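PDB 5K1S: oxidoreductase, zinc-binding dehydrogenase family from Myxococcus xanthus, which is a zinc-binding reductase of the medium-chain family involved in an alternative route of isovaleryl coenzyme A biosynthesis. Local coordinates for residues V47-H52 with G83-V88. Numbering follows the deposited sequence.
Sequences VLLRVH and GEVIEV
R50 and E84, cross-strand partners on one face of an antiparallel pair, both hold CG anti to the backbone N (chi1 -160° and 178°), and the two side chains run side by side. The arginine then bends while the glutamate stays extended, and NH1 of R50 meets OE1 of E84 edge-on in a long salt bridge of 3.4 Å. H52 brings its ring edge to the same carboxylate. With CG1 between its backbone N and carbonyl carbon (chi1 64°) and the chain extended beyond, I86 lays CD1 on CD2 of L48 at 3.6 Å, while CG2 rests on CB of R50. Shortening I86 to an alanine is likely to open a gap between L48 and R50. Beneath, I86 N donates to L48 O (3.1 Å), R50 N to E84 O (2.7 Å) and L48 N to E87 O; the register slips by one between L48 and L49, a beta bulge at I86. The other face is apolar, with V85 CG2 touching both V47 CG1 and L49 CD2. E87 turns its carboxylate to R41. Within the GroES-like domain, strand 46-56 also pairs with strand 141-145, and strand 80-88 with 100-103, while L149 packs on V47 and L49.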
loop_
_atom_site.group_PDB
_atom_site.type_symbol
_atom_site.label_atom_id
_atom_site.label_comp_id
_atom_site.label_asym_id
_atom_site.label_seq_id
_atom_site.Cartn_x
_atom_site.Cartn_y
_atom_site.Cartn_z
ATOM N N VAL A 47 10.253 -32.764 12.057
ATOM C CA VAL A 47 9.330 -33.851 11.756
ATOM C C VAL A 47 9.749 -34.480 10.435
ATOM O O VAL A 47 10.131 -33.772 9.496
ATOM C CB VAL A 47 7.876 -33.335 11.694
ATOM C CG1 VAL A 47 7.004 -34.212 10.806
ATOM C CG2 VAL A 47 7.287 -33.256 13.096
ATOM N N LEU A 48 9.680 -35.807 10.360
ATOM C CA LEU A 48 9.956 -36.535 9.128
ATOM C C LEU A 48 8.638 -36.821 8.422
ATOM O O LEU A 48 7.742 -37.443 9.003
ATOM C CB LEU A 48 10.707 -37.836 9.410
ATOM C CG LEU A 48 11.019 -38.711 8.190
ATOM C CD1 LEU A 48 11.889 -37.967 7.185
ATOM C CD2 LEU A 48 11.690 -40.005 8.614
ATOM N N LEU A 49 8.525 -36.373 7.176
ATOM C CA LEU A 49 7.302 -36.507 6.402
ATOM C C LEU A 49 7.461 -37.566 5.321
ATOM O O LEU A 49 8.538 -37.735 4.744
ATOM C CB LEU A 49 6.914 -35.178 5.747
ATOM C CG LEU A 49 6.283 -34.115 6.644
ATOM C CD1 LEU A 49 6.121 -32.823 5.867
ATOM C CD2 LEU A 49 4.939 -34.582 7.186
ATOM N N ARG A 50 6.369 -38.276 5.057
ATOM C CA ARG A 50 6.284 -39.220 3.947
ATOM C C ARG A 50 5.485 -38.523 2.855
ATOM O O ARG A 50 4.254 -38.466 2.908
ATOM C CB ARG A 50 5.635 -40.526 4.393
ATOM C CG ARG A 50 5.922 -41.717 3.492
ATOM C CD ARG A 50 4.996 -41.775 2.291
ATOM N NE ARG A 50 4.697 -43.156 1.916
ATOM C CZ ARG A 50 3.700 -43.876 2.423
ATOM N NH1 ARG A 50 2.884 -43.354 3.334
ATOM N NH2 ARG A 50 3.513 -45.126 2.020
ATOM N N VAL A 51 6.193 -37.978 1.868
ATOM C CA VAL A 51 5.567 -37.112 0.878
ATOM C C VAL A 51 4.683 -37.951 -0.033
ATOM O O VAL A 51 5.155 -38.880 -0.699
ATOM C CB VAL A 51 6.626 -36.352 0.070
ATOM C CG1 VAL A 51 5.960 -35.355 -0.874
ATOM C CG2 VAL A 51 7.604 -35.642 1.002
ATOM N N HIS A 52 3.391 -37.624 -0.063
ATOM C CA HIS A 52 2.459 -38.246 -0.992
ATOM C C HIS A 52 2.262 -37.431 -2.261
ATOM O O HIS A 52 1.834 -37.990 -3.277
ATOM C CB HIS A 52 1.096 -38.457 -0.320
ATOM C CG HIS A 52 1.090 -39.547 0.704
ATOM N ND1 HIS A 52 0.818 -40.861 0.391
ATOM C CD2 HIS A 52 1.323 -39.519 2.037
ATOM C CE1 HIS A 52 0.883 -41.595 1.487
ATOM N NE2 HIS A 52 1.187 -40.804 2.501
ATOM N N GLY A 83 2.155 -34.522 2.999
ATOM C CA GLY A 83 2.579 -35.850 3.367
ATOM C C GLY A 83 2.089 -36.270 4.730
ATOM O O GLY A 83 1.173 -35.672 5.297
ATOM N N GLU A 84 2.726 -37.314 5.256
ATOM C CA GLU A 84 2.294 -37.977 6.478
ATOM C C GLU A 84 3.457 -38.039 7.455
ATOM O O GLU A 84 4.565 -38.437 7.084
ATOM C CB GLU A 84 1.782 -39.387 6.170
ATOM C CG GLU A 84 1.341 -40.185 7.381
ATOM C CD GLU A 84 0.927 -41.597 7.015
ATOM O OE1 GLU A 84 1.012 -41.947 5.817
ATOM O OE2 GLU A 84 0.523 -42.357 7.924
ATOM N N VAL A 85 3.200 -37.650 8.701
ATOM C CA VAL A 85 4.219 -37.693 9.745
ATOM C C VAL A 85 4.484 -39.156 10.088
ATOM O O VAL A 85 3.615 -39.837 10.640
ATOM C CB VAL A 85 3.786 -36.901 10.983
ATOM C CG1 VAL A 85 4.833 -37.005 12.087
ATOM C CG2 VAL A 85 3.532 -35.446 10.615
ATOM N N ILE A 86 5.682 -39.646 9.760
ATOM C CA ILE A 86 6.081 -41.004 10.122
ATOM C C ILE A 86 7.053 -41.032 11.291
ATOM O O ILE A 86 7.274 -42.108 11.869
ATOM C CB ILE A 86 6.702 -41.751 8.923
ATOM C CG1 ILE A 86 7.999 -41.070 8.467
ATOM C CG2 ILE A 86 5.702 -41.824 7.778
ATOM C CD1 ILE A 86 8.830 -41.917 7.529
ATOM N N GLU A 87 7.643 -39.896 11.652
ATOM C CA GLU A 87 8.567 -39.840 12.773
ATOM C C GLU A 87 8.639 -38.403 13.263
ATOM O O GLU A 87 8.566 -37.466 12.464
ATOM C CB GLU A 87 9.961 -40.338 12.375
ATOM C CG GLU A 87 10.981 -40.299 13.502
ATOM C CD GLU A 87 12.371 -40.675 13.031
ATOM O OE1 GLU A 87 12.532 -40.952 11.824
ATOM O OE2 GLU A 87 13.300 -40.691 13.864
ATOM N N VAL A 88 8.779 -38.241 14.574
ATOM C CA VAL A 88 8.901 -36.931 15.195
ATOM C C VAL A 88 10.168 -36.915 16.035
ATOM O O VAL A 88 10.536 -37.928 16.639
ATOM C CB VAL A 88 7.672 -36.587 16.064
ATOM C CG1 VAL A 88 6.394 -36.666 15.238
ATOM C CG2 VAL A 88 7.588 -37.511 17.274
#